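Local coordinates for protein Mypaa.01249.c (Mycobacterium paratuberculosis, PDB 3RD5) that is probably an oxidoreductase of the short-chain dehydrogenase/reductase family, with no reaction or substrate yet assigned, at residues F230-L243 with V249-P261. Numbering follows the deposited sequence. Where two conformers were deposited one is given.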
loop_
_atom_site.group_PDB
_atom_site.type_symbol
_atom_site.label_atom_id
_atom_site.label_comp_id
_atom_site.label_asym_id
_atom_site.label_seq_id
_atom_site.Cartn_x
_atom_site.Cartn_y
_atom_site.Cartn_z
ATOM N N PHE A 230 0.589 8.750 14.350
ATOM C CA PHE A 230 1.915 9.033 13.835
ATOM C C PHE A 230 2.167 8.307 12.504
ATOM O O PHE A 230 2.673 8.881 11.520
ATOM C CB PHE A 230 3.003 8.666 14.858
ATOM C CG PHE A 230 4.378 9.066 14.418
ATOM C CD1 PHE A 230 4.799 10.390 14.506
ATOM C CD2 PHE A 230 5.237 8.159 13.827
ATOM C CE1 PHE A 230 6.073 10.748 14.068
ATOM C CE2 PHE A 230 6.486 8.538 13.373
ATOM C CZ PHE A 230 6.892 9.805 13.469
ATOM N N GLY A 231 1.785 7.040 12.439
ATOM C CA GLY A 231 1.975 6.304 11.216
ATOM C C GLY A 231 1.124 6.816 10.071
ATOM O O GLY A 231 1.577 6.944 8.918
ATOM N N ALA A 232 -0.141 7.126 10.376
ATOM C CA ALA A 232 -1.079 7.577 9.343
ATOM C C ALA A 232 -0.640 8.897 8.761
ATOM O O ALA A 232 -0.909 9.189 7.584
ATOM C CB ALA A 232 -2.518 7.681 9.911
ATOM N N ARG A 233 -0.008 9.736 9.579
ATOM C CA ARG A 233 0.481 11.033 9.122
ATOM C C ARG A 233 1.301 10.924 7.845
ATOM O O ARG A 233 1.217 11.737 6.936
ATOM C CB ARG A 233 1.307 11.681 10.221
ATOM C CG ARG A 233 1.884 13.059 9.898
ATOM C CD ARG A 233 2.887 13.528 10.956
ATOM N NE ARG A 233 2.244 13.694 12.239
ATOM C CZ ARG A 233 2.918 13.868 13.371
ATOM N NH1 ARG A 233 4.235 13.830 13.365
ATOM N NH2 ARG A 233 2.254 14.017 14.514
ATOM N N GLN A 234 2.139 9.893 7.821
ATOM C CA GLN A 234 3.077 9.708 6.720
ATOM C C GLN A 234 2.301 9.419 5.430
ATOM O O GLN A 234 2.560 10.015 4.364
ATOM C CB GLN A 234 4.080 8.606 7.056
ATOM C CG GLN A 234 4.655 8.588 8.483
ATOM C CD GLN A 234 5.229 9.891 8.964
ATOM O OE1 GLN A 234 5.871 10.624 8.181
ATOM N NE2 GLN A 234 5.035 10.185 10.283
ATOM N N THR A 235 1.366 8.484 5.510
ATOM C CA THR A 235 0.502 8.158 4.376
ATOM C C THR A 235 -0.314 9.369 3.910
ATOM O O THR A 235 -0.452 9.611 2.716
ATOM C CB THR A 235 -0.447 7.027 4.722
ATOM O OG1 THR A 235 0.292 5.889 5.174
ATOM C CG2 THR A 235 -1.297 6.619 3.527
ATOM N N LEU A 236 -0.845 10.114 4.875
ATOM C CA LEU A 236 -1.696 11.269 4.569
ATOM C C LEU A 236 -0.940 12.370 3.816
ATOM O O LEU A 236 -1.479 13.030 2.941
ATOM C CB LEU A 236 -2.343 11.785 5.868
ATOM C CG LEU A 236 -3.418 10.870 6.484
ATOM C CD1 LEU A 236 -3.751 11.271 7.951
ATOM C CD2 LEU A 236 -4.683 10.835 5.602
ATOM N N TYR A 237 0.342 12.550 4.164
ATOM C CA TYR A 237 1.209 13.468 3.436
ATOM C C TYR A 237 1.414 12.983 1.985
ATOM O O TYR A 237 1.209 13.732 1.027
ATOM C CB TYR A 237 2.540 13.593 4.180
ATOM C CG TYR A 237 3.541 14.585 3.634
ATOM C CD1 TYR A 237 4.371 14.238 2.590
ATOM C CD2 TYR A 237 3.728 15.803 4.236
ATOM C CE1 TYR A 237 5.393 15.090 2.150
ATOM C CE2 TYR A 237 4.743 16.653 3.798
ATOM C CZ TYR A 237 5.553 16.270 2.769
ATOM O OH TYR A 237 6.567 17.135 2.351
ATOM N N ALA A 238 1.731 11.703 1.807
ATOM C CA ALA A 238 1.879 11.139 0.461
ATOM C C ALA A 238 0.587 11.212 -0.364
ATOM O O ALA A 238 0.629 11.438 -1.566
ATOM C CB ALA A 238 2.372 9.685 0.532
ATOM N N ALA A 239 -0.558 11.082 0.298
ATOM C CA ALA A 239 -1.857 11.120 -0.402
ATOM C C ALA A 239 -2.294 12.489 -0.819
ATOM O O ALA A 239 -3.157 12.593 -1.692
ATOM C CB ALA A 239 -2.940 10.504 0.480
ATOM N N SER A 240 -1.715 13.533 -0.215
ATOM C CA SER A 240 -2.238 14.886 -0.364
ATOM C C SER A 240 -1.300 15.922 -0.983
ATOM O O SER A 240 -1.795 16.965 -1.427
ATOM C CB SER A 240 -2.744 15.397 0.983
ATOM O OG SER A 240 -1.705 15.532 1.922
ATOM N N GLN A 241 0.019 15.726 -0.889
ATOM C CA GLN A 241 0.970 16.781 -1.261
ATOM C C GLN A 241 1.411 16.655 -2.704
ATOM O O GLN A 241 1.351 15.603 -3.284
ATOM C CB GLN A 241 2.178 16.748 -0.329
ATOM C CG GLN A 241 1.828 16.912 1.138
ATOM C CD GLN A 241 1.023 18.163 1.448
ATOM O OE1 GLN A 241 -0.207 18.128 1.809
ATOM N NE2 GLN A 241 1.679 19.307 1.291
ATOM N N ASP A 242 1.896 17.765 -3.267
ATOM C CA ASP A 242 2.304 17.803 -4.687
ATOM C C ASP A 242 3.733 17.306 -4.790
ATOM O O ASP A 242 4.679 18.095 -4.730
ATOM C CB ASP A 242 2.191 19.230 -5.252
ATOM C CG ASP A 242 2.484 19.289 -6.719
ATOM O OD1 ASP A 242 2.705 18.260 -7.371
ATOM O OD2 ASP A 242 2.525 20.427 -7.250
ATOM N N LEU A 243 3.895 15.985 -4.848
ATOM C CA LEU A 243 5.193 15.309 -4.791
ATOM C C LEU A 243 5.552 14.738 -6.153
ATOM O O LEU A 243 4.660 14.267 -6.886
ATOM C CB LEU A 243 5.148 14.149 -3.790
ATOM C CG LEU A 243 4.943 14.564 -2.342
ATOM C CD1 LEU A 243 4.451 13.413 -1.468
ATOM C CD2 LEU A 243 6.274 15.095 -1.766
ATOM N N VAL A 249 7.801 8.852 1.398
ATOM C CA VAL A 249 7.557 9.796 2.493
ATOM C C VAL A 249 7.636 9.035 3.814
ATOM O O VAL A 249 7.088 7.936 3.973
ATOM C CB VAL A 249 6.102 10.408 2.357
ATOM C CG1 VAL A 249 5.686 11.240 3.618
ATOM C CG2 VAL A 249 6.085 11.292 1.046
ATOM N N GLY A 250 8.263 9.645 4.819
ATOM C CA GLY A 250 8.267 9.077 6.154
ATOM C C GLY A 250 8.953 10.000 7.138
ATOM O O GLY A 250 9.274 11.125 6.821
ATOM N N PRO A 251 9.194 9.493 8.360
ATOM C CA PRO A 251 9.823 10.335 9.385
ATOM C C PRO A 251 11.298 10.547 9.055
ATOM O O PRO A 251 11.997 9.655 8.558
ATOM C CB PRO A 251 9.655 9.506 10.653
ATOM C CG PRO A 251 8.552 8.532 10.360
ATOM C CD PRO A 251 8.740 8.207 8.914
ATOM N N ARG A 252 11.775 11.751 9.332
ATOM C CA ARG A 252 13.138 12.170 8.963
ATOM C C ARG A 252 14.208 11.182 9.412
ATOM O O ARG A 252 15.149 10.909 8.658
ATOM C CB ARG A 252 13.444 13.559 9.526
ATOM C CG ARG A 252 14.873 14.037 9.308
ATOM C CD ARG A 252 15.052 15.475 9.713
ATOM N NE ARG A 252 16.443 15.875 9.585
ATOM C CZ ARG A 252 16.966 16.934 10.204
ATOM N NH1 ARG A 252 16.205 17.697 10.981
ATOM N NH2 ARG A 252 18.264 17.209 10.076
ATOM N N PHE A 253 14.075 10.624 10.626
ATOM C CA PHE A 253 15.095 9.723 11.185
ATOM C C PHE A 253 14.664 8.273 11.151
ATOM O O PHE A 253 15.123 7.442 11.967
ATOM C CB PHE A 253 15.546 10.195 12.569
ATOM C CG PHE A 253 16.148 11.572 12.523
ATOM C CD1 PHE A 253 17.373 11.761 11.886
ATOM C CD2 PHE A 253 15.476 12.669 12.993
ATOM C CE1 PHE A 253 17.918 13.006 11.769
ATOM C CE2 PHE A 253 16.048 13.942 12.892
ATOM C CZ PHE A 253 17.283 14.077 12.285
ATOM N N GLY A 254 13.763 7.981 10.247
ATOM C CA GLY A 254 13.318 6.597 9.999
ATOM C C GLY A 254 12.242 6.152 10.946
ATOM O O GLY A 254 11.074 5.965 10.569
ATOM N N TYR A 255 12.580 6.038 12.203
ATOM C CA TYR A 255 11.648 5.577 13.216
ATOM C C TYR A 255 10.744 6.687 13.751
ATOM O O TYR A 255 9.596 6.458 14.106
ATOM C CB TYR A 255 12.444 4.913 14.329
ATOM C CG TYR A 255 13.242 3.726 13.849
ATOM C CD1 TYR A 255 12.678 2.476 13.878
ATOM C CD2 TYR A 255 14.537 3.863 13.378
ATOM C CE1 TYR A 255 13.371 1.372 13.426
ATOM C CE2 TYR A 255 15.257 2.777 12.924
ATOM C CZ TYR A 255 14.660 1.535 12.960
ATOM O OH TYR A 255 15.373 0.395 12.544
ATOM N N LEU A 256 11.308 7.891 13.866
ATOM C CA LEU A 256 10.691 9.108 14.388
ATOM C C LEU A 256 11.218 10.289 13.567
ATOM O O LEU A 256 12.208 10.147 12.817
ATOM C CB LEU A 256 11.013 9.342 15.857
ATOM C CG LEU A 256 10.406 8.349 16.863
ATOM C CD1 LEU A 256 11.012 8.600 18.244
ATOM C CD2 LEU A 256 8.851 8.469 16.909
ATOM N N GLY A 257 10.621 11.458 13.786
ATOM C CA GLY A 257 11.016 12.662 13.087
ATOM C C GLY A 257 9.931 13.258 12.220
ATOM O O GLY A 257 8.903 12.634 11.957
ATOM N N ARG A 258 10.189 14.474 11.734
ATOM C CA ARG A 258 9.242 15.197 10.879
ATOM C C ARG A 258 8.992 14.476 9.567
ATOM O O ARG A 258 9.894 13.829 9.018
ATOM C CB ARG A 258 9.763 16.599 10.565
ATOM C CG ARG A 258 11.044 16.709 9.798
ATOM C CD ARG A 258 11.459 18.205 9.712
ATOM N NE ARG A 258 10.447 19.025 9.029
ATOM C CZ ARG A 258 10.238 20.326 9.248
ATOM N NH1 ARG A 258 10.942 20.988 10.152
ATOM N NH2 ARG A 258 9.300 20.971 8.567
ATOM N N THR A 259 7.790 14.631 9.035
ATOM C CA THR A 259 7.404 13.990 7.757
ATOM C C THR A 259 8.002 14.724 6.571
ATOM O O THR A 259 7.913 15.950 6.437
ATOM C CB THR A 259 5.873 13.963 7.661
ATOM O OG1 THR A 259 5.337 13.212 8.750
ATOM C CG2 THR A 259 5.433 13.354 6.332
ATOM N N GLN A 260 8.681 13.977 5.725
ATOM C CA GLN A 260 9.372 14.527 4.559
ATOM C C GLN A 260 9.681 13.402 3.573
ATOM O O GLN A 260 9.599 12.219 3.908
ATOM C CB GLN A 260 10.675 15.236 4.975
ATOM C CG GLN A 260 11.629 14.303 5.749
ATOM C CD GLN A 260 13.000 14.831 5.977
ATOM O OE1 GLN A 260 13.144 15.761 6.675
ATOM N NE2 GLN A 260 14.011 14.179 5.406
ATOM N N PRO A 261 10.069 13.735 2.343
ATOM C CA PRO A 261 10.681 12.723 1.488
ATOM C C PRO A 261 11.938 12.144 2.137
ATOM O O PRO A 261 12.751 12.885 2.705
ATOM C CB PRO A 261 11.027 13.530 0.221
ATOM C CG PRO A 261 10.008 14.636 0.219
ATOM C CD PRO A 261 10.024 15.043 1.664
HETATM O O HOH W 1 6.199 12.829 11.349
HETATM O O HOH W 2 8.182 18.001 4.475
#
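The first torsions of Tyr237 and Thr259 turn them to each other: the tyrosine carries its CG opposite the backbone N (chi1 -176°), which swings the ring out of the helix toward the strands, while Thr259 (chi1 -60°) sends CG2 to the ring and keeps OG1 for Gln234. The methyl CG2 lies over one ring face in a CH-pi contact, 3.9 Å from the centroid; Gln241 CG covers the other face. The Val249 side chain runs at about a right angle to that of Tyr237, CG1 lying 3.4 Å from Tyr237 CD1. A beta-branched residue suits this place, since both methyls pack against Tyr237 and CG2 reaches on to Ala238 and to Leu243 CD1, the latter at 3.7 Å.

Gln234 folds back on itself, and its amide serves both segments. OE1 accepts from Thr259 OG1 at 2.7 Å, the donor tilted from the carbonyl plane, whereas NE2 donates to Phe230 O one turn earlier. Water 1 accepts from Gln234 NE2 and Arg233 NH1 and donates to Thr259 OG1 and Gly257 O. These four bonds hold the water; OE1 accepting while NE2 donates twice fixes which way round the amide lies. Water 2 similarly links Tyr237 OH to Thr259 O. Farther along, the Phe230 ring takes Leu256 CD2 over one face and packs CE2 on Pro251 CG at 3.7 Å. Glycine fits position 257, where a side chain would collide with the backbone.

Gly250 and Gln260 pair through two backbone hydrogen bonds, making the antiparallel hairpin at the sheet's edge in this Rossmann-type fold. Helix 230-240 runs over it, its axis 7.4 Å from that of strand 249-251. Trp6 meets the Tyr237 ring edge-to-face, Val249 bonds through its backbone to Ala194 and His196, and the helix also packs on helix 27-38 and on strands 87-92 and 133-137.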